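Side-chain contacts in transmembrane oligosaccharyl transferase, putative (Archaeoglobus fulgidus, PDB 3VGP), which is a putative archaeal oligosaccharyl transferase of the AglB family, represented here by its C-terminal globular domain, which combines many helices with a small mixed sheet: residues A[37-40]-A[46-49]; A[42-47]-A[56-61]; A[94-99]-A[126-131]. The protein carries 1 engineered substitution. All blocks are in the same frame, centred on the assembly; numbering follows the deposited sequence.

Contact 1. Residues A[37-40]-A[46-49]; sequences SWWD and LYVS
Trp39 brings the far corner of its six-membered ring over one face of the Tyr47 ring, and the two side chains cross at about a right angle. The planes are inclined by 46° with centroids 5.1 Å apart, an inclined pairing midway between parallel and perpendicular that buries about 94 Å² in total. Contact is concentrated on two indole atoms: CH2 of Trp39 lies 3.4 Å from CD2 of Tyr47, and CZ3 of Trp39 lies 3.5 Å from the same carbon. Both rings set out in the same manner, with CG opposite the carbonyl carbon (chi1 -70° in Trp39 and -64° in Tyr47), which sends them into the space between two backbones whose CA atoms come no closer than 10.4 Å. Trp39 is the second residue of the WWDYG signature of this family, here residues 38-42, whose Asp40 is the N-cap of the short helix 41-44. The contact therefore spans that helix, joining the chain just before it to the loop that follows it. Leu12 of helix 6-20 touches both rings, while Trp44 meets Trp39 edge-to-face.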
ATOM      1  N   SER A  37      -1.647   2.053   2.021  1.00 20.32           N
ATOM      2  CA  SER A  37      -0.907   0.996   2.694  1.00 21.62           C
ATOM      3  C   SER A  37      -1.897  -0.042   3.200  1.00 22.71           C
ATOM      4  O   SER A  37      -3.111   0.182   3.162  1.00 20.90           O
ATOM      5  CB  SER A  37      -0.120   1.586   3.869  1.00 25.12           C
ATOM      6  OG  SER A  37       0.790   0.645   4.415  1.00 33.58           O
ATOM      7  N   TRP A  38      -1.378  -1.176   3.665  1.00 21.31           N
ATOM      8  CA  TRP A  38      -2.217  -2.241   4.190  1.00 22.24           C
ATOM      9  C   TRP A  38      -2.292  -2.033   5.691  1.00 23.35           C
ATOM     10  O   TRP A  38      -1.336  -2.301   6.419  1.00 23.86           O
ATOM     11  CB  TRP A  38      -1.617  -3.611   3.885  1.00 21.31           C
ATOM     12  CG  TRP A  38      -2.529  -4.738   4.263  1.00 22.04           C
ATOM     13  CD1 TRP A  38      -2.301  -5.700   5.209  1.00 21.05           C
ATOM     14  CD2 TRP A  38      -3.817  -5.019   3.709  1.00 21.69           C
ATOM     15  NE1 TRP A  38      -3.368  -6.561   5.277  1.00 20.68           N
ATOM     16  CE2 TRP A  38      -4.312  -6.168   4.366  1.00 22.42           C
ATOM     17  CE3 TRP A  38      -4.600  -4.413   2.720  1.00 22.14           C
ATOM     18  CZ2 TRP A  38      -5.559  -6.720   4.066  1.00 23.76           C
ATOM     19  CZ3 TRP A  38      -5.841  -4.964   2.422  1.00 23.16           C
ATOM     20  CH2 TRP A  38      -6.307  -6.105   3.094  1.00 24.66           C
ATOM     21  N   TRP A  39      -3.444  -1.558   6.145  1.00 24.94           N
ATOM     22  CA  TRP A  39      -3.645  -1.264   7.551  1.00 25.45           C
ATOM     23  C   TRP A  39      -4.370  -2.303   8.376  1.00 24.99           C
ATOM     24  O   TRP A  39      -5.197  -3.059   7.874  1.00 24.97           O
ATOM     25  CB  TRP A  39      -4.434   0.037   7.715  1.00 26.80           C
ATOM     26  CG  TRP A  39      -3.709   1.276   7.343  1.00 27.78           C
ATOM     27  CD1 TRP A  39      -3.677   1.876   6.118  1.00 26.58           C
ATOM     28  CD2 TRP A  39      -2.919   2.090   8.213  1.00 28.73           C
ATOM     29  NE1 TRP A  39      -2.916   3.018   6.173  1.00 28.93           N
ATOM     30  CE2 TRP A  39      -2.438   3.171   7.448  1.00 29.24           C
ATOM     31  CE3 TRP A  39      -2.571   2.008   9.570  1.00 30.89           C
ATOM     32  CZ2 TRP A  39      -1.623   4.169   7.993  1.00 31.06           C
ATOM     33  CZ3 TRP A  39      -1.761   3.001  10.111  1.00 30.55           C
ATOM     34  CH2 TRP A  39      -1.298   4.066   9.322  1.00 31.55           C
ATOM     35  N   ASP A  40      -4.035  -2.306   9.660  1.00 26.84           N
ATOM     36  CA  ASP A  40      -4.694  -3.140  10.647  1.00 28.05           C
ATOM     37  C   ASP A  40      -5.593  -2.077  11.269  1.00 26.04           C
ATOM     38  O   ASP A  40      -5.138  -0.962  11.540  1.00 26.39           O
ATOM     39  CB  ASP A  40      -3.704  -3.661  11.688  1.00 30.98           C
ATOM     40  CG  ASP A  40      -4.394  -4.172  12.941  1.00 34.15           C
ATOM     41  OD1 ASP A  40      -4.883  -3.339  13.732  1.00 36.54           O
ATOM     42  OD2 ASP A  40      -4.456  -5.405  13.135  1.00 36.40           O
ATOM     43  N   LEU A  46      -5.733   5.390  14.628  1.00 27.76           N
ATOM     44  CA  LEU A  46      -4.871   6.421  15.195  1.00 29.07           C
ATOM     45  C   LEU A  46      -4.479   7.497  14.182  1.00 29.68           C
ATOM     46  O   LEU A  46      -4.028   8.578  14.559  1.00 30.09           O
ATOM     47  CB  LEU A  46      -3.602   5.777  15.763  1.00 29.37           C
ATOM     48  CG  LEU A  46      -3.805   4.707  16.843  1.00 30.07           C
ATOM     49  CD1 LEU A  46      -2.488   3.990  17.116  1.00 30.90           C
ATOM     50  CD2 LEU A  46      -4.342   5.357  18.108  1.00 30.89           C
ATOM     51  N   TYR A  47      -4.658   7.208  12.899  1.00 28.63           N
ATOM     52  CA  TYR A  47      -4.281   8.160  11.859  1.00 28.10           C
ATOM     53  C   TYR A  47      -5.442   8.793  11.094  1.00 27.77           C
ATOM     54  O   TYR A  47      -5.270   9.832  10.454  1.00 26.72           O
ATOM     55  CB  TYR A  47      -3.327   7.477  10.873  1.00 28.62           C
ATOM     56  CG  TYR A  47      -2.009   7.069  11.499  1.00 30.44           C
ATOM     57  CD1 TYR A  47      -0.907   7.921  11.467  1.00 31.30           C
ATOM     58  CD2 TYR A  47      -1.881   5.855  12.172  1.00 31.22           C
ATOM     59  CE1 TYR A  47       0.291   7.576  12.093  1.00 31.89           C
ATOM     60  CE2 TYR A  47      -0.688   5.500  12.802  1.00 31.88           C
ATOM     61  CZ  TYR A  47       0.393   6.366  12.760  1.00 31.92           C
ATOM     62  OH  TYR A  47       1.570   6.024  13.393  1.00 32.29           O
ATOM     63  N   VAL A  48      -6.619   8.181  11.162  1.00 26.73           N
ATOM     64  CA  VAL A  48      -7.773   8.704  10.442  1.00 26.05           C
ATOM     65  C   VAL A  48      -8.242  10.051  10.999  1.00 27.51           C
ATOM     66  O   VAL A  48      -8.409  10.216  12.209  1.00 28.87           O
ATOM     67  CB  VAL A  48      -8.947   7.675  10.445  1.00 26.20           C
ATOM     68  CG1 VAL A  48      -9.494   7.495  11.849  1.00 25.87           C
ATOM     69  CG2 VAL A  48     -10.039   8.122   9.487  1.00 28.26           C
ATOM     70  N   SER A  49      -8.417  11.016  10.099  1.00 27.29           N
ATOM     71  CA  SER A  49      -8.875  12.366  10.436  1.00 26.86           C
ATOM     72  C   SER A  49      -9.078  13.114   9.122  1.00 25.80           C
ATOM     73  O   SER A  49      -8.841  12.559   8.051  1.00 24.32           O
ATOM     74  CB  SER A  49      -7.838  13.107  11.286  1.00 27.89           C
ATOM     75  OG  SER A  49      -6.717  13.480  10.508  1.00 28.21           O
TER

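Contact 2. Residues A[42-47]-A[56-61]; sequences GNWILY and NNFQAG
Trp44 and Phe58 join two short pieces of the family core: helix 41-44, which begins within the WWDYG motif, and the first turn of helix 58-69. Their CA atoms, 7.5 Å apart, are the nearest across the two segments. The aromatic contact is T-shaped, with the edge of Phe58 directed at the face of Trp44; the five-membered ring of Trp44 and the ring of Phe58 have centroids 5.2 Å apart and planes at 62°. Within it, CD1 of Phe58 approaches CD2 of Trp44 to 3.6 Å. The same indole face takes a CH-pi contact, since CB of Phe58 stands 3.6 Å from the centroid of the six-membered ring of Trp44 and only 8° off its normal. Phe58 thus covers both indole rings, the larger with its methylene and the smaller with its ring edge. Trp44 reaches this place because its CG is anti to the backbone N (chi1 172°), extending the indole from the helix toward the facing segment.

Contacts with the backbone converge on one carbon of the indole from two directions. N of Phe58 comes within 3.3 Å of CZ2 of Trp44 from the face that CB of Phe58 covers, while O of Asn56 meets CZ2 of Trp44 at the ring edge, near its plane, at 3.5 Å. The polar end of the indole is also used: NE1 of Trp44 hydrogen-bonds to the carbonyl oxygen of Ala55, just before the segment. Tyr41 adds its ring to both Phe58 and Trp44, edge-to-face with the former.

Hydrogen bonds within 56-61 define the start of the helix. N of Gly61 bonds to O of Asn57 at 3.0 Å, and Asn57 is the N-cap, its OD1 accepting from N of Ala60 at 2.9 Å in the carbonyl plane.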
ATOM      1  N   GLY A  42      -6.717  -1.469  14.207  1.00 27.59           N
ATOM      2  CA  GLY A  42      -6.207  -0.874  15.432  1.00 28.72           C
ATOM      3  C   GLY A  42      -5.191   0.234  15.234  1.00 28.78           C
ATOM      4  O   GLY A  42      -5.130   1.175  16.022  1.00 30.83           O
ATOM      5  N   ASN A  43      -4.386   0.119  14.183  1.00 28.66           N
ATOM      6  CA  ASN A  43      -3.369   1.116  13.876  1.00 28.76           C
ATOM      7  C   ASN A  43      -3.996   2.290  13.119  1.00 27.97           C
ATOM      8  O   ASN A  43      -3.763   3.456  13.440  1.00 28.55           O
ATOM      9  CB  ASN A  43      -2.270   0.481  13.018  1.00 31.99           C
ATOM     10  CG  ASN A  43      -1.620  -0.726  13.684  1.00 34.82           C
ATOM     11  OD1 ASN A  43      -0.956  -1.528  13.026  1.00 35.87           O
ATOM     12  ND2 ASN A  43      -1.798  -0.853  14.993  1.00 35.89           N
ATOM     13  N   TRP A  44      -4.799   1.954  12.113  1.00 26.06           N
ATOM     14  CA  TRP A  44      -5.485   2.926  11.260  1.00 24.54           C
ATOM     15  C   TRP A  44      -6.299   3.956  12.043  1.00 25.72           C
ATOM     16  O   TRP A  44      -6.295   5.143  11.718  1.00 24.35           O
ATOM     17  CB  TRP A  44      -6.400   2.166  10.284  1.00 22.94           C
ATOM     18  CG  TRP A  44      -7.319   3.021   9.451  1.00 22.86           C
ATOM     19  CD1 TRP A  44      -7.020   3.661   8.281  1.00 20.76           C
ATOM     20  CD2 TRP A  44      -8.691   3.322   9.734  1.00 22.24           C
ATOM     21  NE1 TRP A  44      -8.124   4.341   7.818  1.00 20.68           N
ATOM     22  CE2 TRP A  44      -9.161   4.152   8.693  1.00 21.55           C
ATOM     23  CE3 TRP A  44      -9.568   2.973  10.771  1.00 24.01           C
ATOM     24  CZ2 TRP A  44     -10.476   4.638   8.657  1.00 22.83           C
ATOM     25  CZ3 TRP A  44     -10.875   3.457  10.736  1.00 24.21           C
ATOM     26  CH2 TRP A  44     -11.313   4.282   9.684  1.00 24.04           C
ATOM     27  N   ILE A  45      -6.996   3.504  13.078  1.00 26.57           N
ATOM     28  CA  ILE A  45      -7.825   4.400  13.875  1.00 27.85           C
ATOM     29  C   ILE A  45      -7.041   5.571  14.469  1.00 28.76           C
ATOM     30  O   ILE A  45      -7.611   6.626  14.764  1.00 28.82           O
ATOM     31  CB  ILE A  45      -8.527   3.623  15.010  1.00 30.44           C
ATOM     32  CG1 ILE A  45      -9.584   4.508  15.671  1.00 31.64           C
ATOM     33  CG2 ILE A  45      -7.504   3.139  16.026  1.00 31.55           C
ATOM     34  CD1 ILE A  45     -10.764   4.819  14.770  1.00 34.95           C
ATOM     35  N   LEU A  46      -5.733   5.390  14.628  1.00 27.76           N
ATOM     36  CA  LEU A  46      -4.871   6.421  15.195  1.00 29.07           C
ATOM     37  C   LEU A  46      -4.479   7.497  14.182  1.00 29.68           C
ATOM     38  O   LEU A  46      -4.028   8.578  14.559  1.00 30.09           O
ATOM     39  CB  LEU A  46      -3.602   5.777  15.763  1.00 29.37           C
ATOM     40  CG  LEU A  46      -3.805   4.707  16.843  1.00 30.07           C
ATOM     41  CD1 LEU A  46      -2.488   3.990  17.116  1.00 30.90           C
ATOM     42  CD2 LEU A  46      -4.342   5.357  18.108  1.00 30.89           C
ATOM     43  N   TYR A  47      -4.658   7.208  12.899  1.00 28.63           N
ATOM     44  CA  TYR A  47      -4.281   8.160  11.859  1.00 28.10           C
ATOM     45  C   TYR A  47      -5.442   8.793  11.094  1.00 27.77           C
ATOM     46  O   TYR A  47      -5.270   9.832  10.454  1.00 26.72           O
ATOM     47  CB  TYR A  47      -3.327   7.477  10.873  1.00 28.62           C
ATOM     48  CG  TYR A  47      -2.009   7.069  11.499  1.00 30.44           C
ATOM     49  CD1 TYR A  47      -0.907   7.921  11.467  1.00 31.30           C
ATOM     50  CD2 TYR A  47      -1.881   5.855  12.172  1.00 31.22           C
ATOM     51  CE1 TYR A  47       0.291   7.576  12.093  1.00 31.89           C
ATOM     52  CE2 TYR A  47      -0.688   5.500  12.802  1.00 31.88           C
ATOM     53  CZ  TYR A  47       0.393   6.366  12.760  1.00 31.92           C
ATOM     54  OH  TYR A  47       1.570   6.024  13.393  1.00 32.29           O
ATOM     55  N   ASN A  56     -10.705   7.626   4.741  1.00 22.40           N
ATOM     56  CA  ASN A  56     -11.719   7.981   5.733  1.00 22.98           C
ATOM     57  C   ASN A  56     -12.507   6.767   6.202  1.00 22.73           C
ATOM     58  O   ASN A  56     -12.957   6.714   7.346  1.00 23.85           O
ATOM     59  CB  ASN A  56     -12.705   8.997   5.152  1.00 26.54           C
ATOM     60  CG  ASN A  56     -12.146  10.403   5.113  1.00 30.08           C
ATOM     61  OD1 ASN A  56     -12.695  11.277   4.444  1.00 30.51           O
ATOM     62  ND2 ASN A  56     -11.058  10.632   5.839  1.00 30.91           N
ATOM     63  N   ASN A  57     -12.689   5.804   5.301  1.00 21.52           N
ATOM     64  CA  ASN A  57     -13.433   4.585   5.593  1.00 20.65           C
ATOM     65  C   ASN A  57     -12.452   3.417   5.546  1.00 20.95           C
ATOM     66  O   ASN A  57     -11.829   3.164   4.516  1.00 19.99           O
ATOM     67  CB  ASN A  57     -14.551   4.409   4.555  1.00 21.16           C
ATOM     68  CG  ASN A  57     -15.399   3.176   4.799  1.00 21.54           C
ATOM     69  OD1 ASN A  57     -15.073   2.083   4.333  1.00 23.61           O
ATOM     70  ND2 ASN A  57     -16.496   3.342   5.542  1.00 22.44           N
ATOM     71  N   PHE A  58     -12.315   2.714   6.666  1.00 21.34           N
ATOM     72  CA  PHE A  58     -11.377   1.601   6.753  1.00 20.15           C
ATOM     73  C   PHE A  58     -11.532   0.535   5.682  1.00 21.20           C
ATOM     74  O   PHE A  58     -10.560   0.186   5.015  1.00 21.51           O
ATOM     75  CB  PHE A  58     -11.456   0.920   8.121  1.00 20.76           C
ATOM     76  CG  PHE A  58     -10.483  -0.210   8.271  1.00 19.43           C
ATOM     77  CD1 PHE A  58      -9.125   0.045   8.413  1.00 21.21           C
ATOM     78  CD2 PHE A  58     -10.915  -1.530   8.207  1.00 21.77           C
ATOM     79  CE1 PHE A  58      -8.207  -1.000   8.486  1.00 21.69           C
ATOM     80  CE2 PHE A  58     -10.005  -2.584   8.280  1.00 22.28           C
ATOM     81  CZ  PHE A  58      -8.647  -2.315   8.419  1.00 21.10           C
ATOM     82  N   GLN A  59     -12.745   0.008   5.529  1.00 22.16           N
ATOM     83  CA  GLN A  59     -13.011  -1.034   4.545  1.00 24.66           C
ATOM     84  C   GLN A  59     -12.705  -0.610   3.111  1.00 23.41           C
ATOM     85  O   GLN A  59     -12.144  -1.386   2.332  1.00 22.24           O
ATOM     86  CB  GLN A  59     -14.470  -1.495   4.645  1.00 25.47           C
ATOM     87  CG  GLN A  59     -14.779  -2.736   3.824  1.00 33.30           C
ATOM     88  CD  GLN A  59     -13.898  -3.914   4.197  1.00 37.19           C
ATOM     89  OE1 GLN A  59     -13.831  -4.311   5.361  1.00 39.34           O
ATOM     90  NE2 GLN A  59     -13.215  -4.481   3.206  1.00 41.47           N
ATOM     91  N   ALA A  60     -13.083   0.616   2.757  1.00 22.41           N
ATOM     92  CA  ALA A  60     -12.837   1.120   1.413  1.00 22.22           C
ATOM     93  C   ALA A  60     -11.334   1.207   1.172  1.00 20.88           C
ATOM     94  O   ALA A  60     -10.844   0.872   0.093  1.00 21.06           O
ATOM     95  CB  ALA A  60     -13.490   2.498   1.235  1.00 23.66           C
ATOM     96  N   GLY A  61     -10.606   1.655   2.188  1.00 18.88           N
ATOM     97  CA  GLY A  61      -9.164   1.766   2.072  1.00 18.33           C
ATOM     98  C   GLY A  61      -8.519   0.403   1.903  1.00 18.72           C
ATOM     99  O   GLY A  61      -7.542   0.254   1.165  1.00 16.96           O
TER

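Contact 3. Residues A[94-99]-A[126-131]; sequences EITMKD and NFFNHT
Met97 and Phe128 bring their backbones to a CA separation of 7.0 Å, the nearest across the segments, where the loop after strand 88-91 passes the C-terminal end of helix 121-129. Phe128, with CG anti to the backbone N (chi1 175°), extends its ring toward the loop. Thr96 meets the far end of that ring obliquely: its CB is 3.5 Å from CZ of Phe128, and its CA is 3.6 Å from CE1 of Phe128. The backbone N of Met97 lies over the centre of the ring, 3.9 Å above its plane. This N is buried without a hydrogen-bond partner, yet planar peptide geometry directs its N-H at the ring, consistent with partial compensation by the pi face. The loop is shaped by an ST turn, in which OG1 of Thr96 accepts from N of Lys98 at 3.2 Å; the same hydroxyl also bonds to O of Asp93. Met97, modelled as selenomethionine, lays its CG 3.7 Å from CB of Phe128, then bends away at chi2 and chi3, and its side chain also packs on Phe105, Ile124 and Leu125. At the helix end, O of Phe128 accepts twice, from N of Thr131 at 3.1 Å and from OG1 of Thr131 at 2.7 Å, the latter on a lone pair in the carbonyl plane. Thr131 is also the N-cap of helix 132-138.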
ATOM      1  N   GLU A  94       6.204  -8.013   5.333  1.00 18.50           N
ATOM      2  CA  GLU A  94       4.994  -8.658   5.848  1.00 19.31           C
ATOM      3  C   GLU A  94       3.850  -8.871   4.859  1.00 20.89           C
ATOM      4  O   GLU A  94       3.082  -9.816   5.012  1.00 20.01           O
ATOM      5  CB  GLU A  94       4.455  -7.897   7.068  1.00 22.72           C
ATOM      6  CG  GLU A  94       3.977  -6.480   6.766  1.00 27.37           C
ATOM      7  CD  GLU A  94       3.270  -5.834   7.946  1.00 30.66           C
ATOM      8  OE1 GLU A  94       2.828  -4.671   7.811  1.00 30.08           O
ATOM      9  OE2 GLU A  94       3.152  -6.490   9.006  1.00 29.24           O
ATOM     10  N   ILE A  95       3.705  -8.004   3.859  1.00 21.09           N
ATOM     11  CA  ILE A  95       2.611  -8.195   2.912  1.00 18.89           C
ATOM     12  C   ILE A  95       3.021  -8.959   1.661  1.00 19.95           C
ATOM     13  O   ILE A  95       2.245  -9.077   0.707  1.00 20.50           O
ATOM     14  CB  ILE A  95       1.943  -6.842   2.508  1.00 18.03           C
ATOM     15  CG1 ILE A  95       2.936  -5.928   1.788  1.00 16.92           C
ATOM     16  CG2 ILE A  95       1.424  -6.143   3.747  1.00 19.66           C
ATOM     17  CD1 ILE A  95       2.271  -4.685   1.203  1.00 16.08           C
ATOM     18  N   THR A  96       4.239  -9.497   1.674  1.00 19.83           N
ATOM     19  CA  THR A  96       4.751 -10.260   0.541  1.00 20.47           C
ATOM     20  C   THR A  96       4.839 -11.734   0.921  1.00 19.75           C
ATOM     21  O   THR A  96       4.557 -12.107   2.060  1.00 21.92           O
ATOM     22  CB  THR A  96       6.156  -9.791   0.135  1.00 20.39           C
ATOM     23  OG1 THR A  96       7.125 -10.301   1.062  1.00 20.70           O
ATOM     24  CG2 THR A  96       6.216  -8.262   0.132  1.00 20.30           C
HETATM   25  N   MSE A  97       5.235 -12.567  -0.036  1.00 21.18           N
HETATM   26  CA  MSE A  97       5.348 -13.998   0.214  1.00 23.17           C
HETATM   27  C   MSE A  97       6.752 -14.425   0.630  1.00 24.74           C
HETATM   28  O   MSE A  97       7.162 -15.557   0.385  1.00 26.25           O
HETATM   29  CB  MSE A  97       4.902 -14.785  -1.021  1.00 25.04           C
HETATM   30  CG  MSE A  97       3.388 -14.776  -1.242  1.00 25.95           C
HETATM   31 SE   MSE A  97       2.382 -15.546   0.232  1.00 37.88          SE
HETATM   32  CE  MSE A  97       2.803 -17.405  -0.069  1.00 31.02           C
ATOM     33  N   LYS A  98       7.483 -13.516   1.269  1.00 26.17           N
ATOM     34  CA  LYS A  98       8.835 -13.814   1.732  1.00 28.13           C
ATOM     35  C   LYS A  98       8.789 -15.034   2.650  1.00 28.75           C
ATOM     36  O   LYS A  98       9.613 -15.944   2.542  1.00 29.61           O
ATOM     37  CB  LYS A  98       9.405 -12.607   2.483  1.00 29.81           C
ATOM     38  CG  LYS A  98      10.784 -12.820   3.099  1.00 32.98           C
ATOM     39  CD  LYS A  98      11.305 -11.520   3.709  1.00 34.60           C
ATOM     40  CE  LYS A  98      12.671 -11.695   4.370  1.00 37.15           C
ATOM     41  NZ  LYS A  98      12.615 -12.489   5.629  1.00 38.60           N
ATOM     42  N   ASP A  99       7.811 -15.046   3.549  1.00 27.47           N
ATOM     43  CA  ASP A  99       7.633 -16.149   4.485  1.00 28.24           C
ATOM     44  C   ASP A  99       6.182 -16.605   4.388  1.00 25.87           C
ATOM     45  O   ASP A  99       5.278 -15.902   4.830  1.00 23.96           O
ATOM     46  CB  ASP A  99       7.922 -15.683   5.912  1.00 31.15           C
ATOM     47  CG  ASP A  99       7.933 -16.829   6.909  1.00 34.04           C
ATOM     48  OD1 ASP A  99       7.166 -17.797   6.723  1.00 36.93           O
ATOM     49  OD2 ASP A  99       8.703 -16.753   7.888  1.00 35.89           O
ATOM     50  N   ASN A 126       3.141 -18.060  -7.039  1.00 22.97           N
ATOM     51  CA  ASN A 126       3.150 -17.735  -8.455  1.00 22.99           C
ATOM     52  C   ASN A 126       2.261 -16.517  -8.725  1.00 21.78           C
ATOM     53  O   ASN A 126       2.618 -15.640  -9.512  1.00 23.55           O
ATOM     54  CB  ASN A 126       2.674 -18.938  -9.272  1.00 24.91           C
ATOM     55  CG  ASN A 126       2.786 -18.703 -10.759  1.00 27.05           C
ATOM     56  OD1 ASN A 126       3.855 -18.359 -11.264  1.00 29.50           O
ATOM     57  ND2 ASN A 126       1.681 -18.887 -11.473  1.00 28.58           N
ATOM     58  N   PHE A 127       1.106 -16.465  -8.066  1.00 20.26           N
ATOM     59  CA  PHE A 127       0.191 -15.340  -8.232  1.00 20.02           C
ATOM     60  C   PHE A 127       0.925 -14.083  -7.783  1.00 19.54           C
ATOM     61  O   PHE A 127       0.993 -13.094  -8.511  1.00 19.95           O
ATOM     62  CB  PHE A 127      -1.061 -15.523  -7.365  1.00 21.38           C
ATOM     63  CG  PHE A 127      -2.100 -14.453  -7.563  1.00 23.87           C
ATOM     64  CD1 PHE A 127      -3.059 -14.571  -8.565  1.00 25.12           C
ATOM     65  CD2 PHE A 127      -2.109 -13.316  -6.759  1.00 24.54           C
ATOM     66  CE1 PHE A 127      -4.012 -13.572  -8.763  1.00 26.30           C
ATOM     67  CE2 PHE A 127      -3.055 -12.311  -6.949  1.00 25.28           C
ATOM     68  CZ  PHE A 127      -4.010 -12.440  -7.955  1.00 27.69           C
ATOM     69  N   PHE A 128       1.473 -14.133  -6.574  1.00 18.64           N
ATOM     70  CA  PHE A 128       2.204 -13.000  -6.015  1.00 19.42           C
ATOM     71  C   PHE A 128       3.293 -12.476  -6.955  1.00 19.11           C
ATOM     72  O   PHE A 128       3.418 -11.271  -7.162  1.00 17.92           O
ATOM     73  CB  PHE A 128       2.848 -13.387  -4.679  1.00 16.85           C
ATOM     74  CG  PHE A 128       3.723 -12.315  -4.107  1.00 16.80           C
ATOM     75  CD1 PHE A 128       3.165 -11.209  -3.475  1.00 16.16           C
ATOM     76  CD2 PHE A 128       5.105 -12.366  -4.269  1.00 18.77           C
ATOM     77  CE1 PHE A 128       3.964 -10.171  -3.021  1.00 18.01           C
ATOM     78  CE2 PHE A 128       5.912 -11.327  -3.818  1.00 19.80           C
ATOM     79  CZ  PHE A 128       5.336 -10.227  -3.195  1.00 19.35           C
ATOM     80  N   ASN A 129       4.080 -13.380  -7.532  1.00 18.85           N
ATOM     81  CA  ASN A 129       5.162 -12.958  -8.416  1.00 21.43           C
ATOM     82  C   ASN A 129       4.745 -12.200  -9.675  1.00 21.83           C
ATOM     83  O   ASN A 129       5.586 -11.569 -10.318  1.00 23.17           O
ATOM     84  CB  ASN A 129       6.030 -14.156  -8.809  1.00 20.73           C
ATOM     85  CG  ASN A 129       6.770 -14.752  -7.625  1.00 20.57           C
ATOM     86  OD1 ASN A 129       7.055 -14.067  -6.640  1.00 21.81           O
ATOM     87  ND2 ASN A 129       7.104 -16.032  -7.724  1.00 22.63           N
ATOM     88  N   HIS A 130       3.467 -12.250 -10.035  1.00 21.81           N
ATOM     89  CA  HIS A 130       3.012 -11.529 -11.221  1.00 23.37           C
ATOM     90  C   HIS A 130       2.258 -10.248 -10.887  1.00 21.93           C
ATOM     91  O   HIS A 130       1.714  -9.597 -11.777  1.00 24.13           O
ATOM     92  CB  HIS A 130       2.120 -12.416 -12.092  1.00 26.51           C
ATOM     93  CG  HIS A 130       2.847 -13.551 -12.746  1.00 31.06           C
ATOM     94  ND1 HIS A 130       3.207 -14.694 -12.068  1.00 31.46           N
ATOM     95  CD2 HIS A 130       3.287 -13.712 -14.017  1.00 33.71           C
ATOM     96  CE1 HIS A 130       3.837 -15.513 -12.892  1.00 35.16           C
ATOM     97  NE2 HIS A 130       3.899 -14.942 -14.080  1.00 34.36           N
ATOM     98  N   THR A 131       2.234  -9.876  -9.610  1.00 20.03           N
ATOM     99  CA  THR A 131       1.506  -8.677  -9.186  1.00 18.89           C
ATOM    100  C   THR A 131       2.350  -7.413  -9.215  1.00 17.94           C
ATOM    101  O   THR A 131       3.575  -7.464  -9.311  1.00 17.69           O
ATOM    102  CB  THR A 131       0.986  -8.810  -7.744  1.00 15.91           C
ATOM    103  OG1 THR A 131       2.102  -8.885  -6.845  1.00 15.83           O
ATOM    104  CG2 THR A 131       0.134 -10.061  -7.591  1.00 19.42           C
TER

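In the fold
Contacts 1 and 2 are neighbours, with centres about 4 Å apart, and share Leu46 and Tyr47; CE3 of Trp39 lies 3.4 Å from N of Trp44. Contact 1, a surface pairing of two rings, joins the loops flanking helix 41-44, whereas partly buried contact 2 sets that helix's Trp44 against the start of helix 58-69 and adds backbone atoms. Contact 3 is the buried one, on the opposite side of the chain's centre, and sets a single aromatic face against an irregular loop. Its centre is about 22 Å from that of contact 1, yet Trp38 of segment 37-40 touches Ile95 of segment 94-99. None of the three carries a hydrogen bond across its segments.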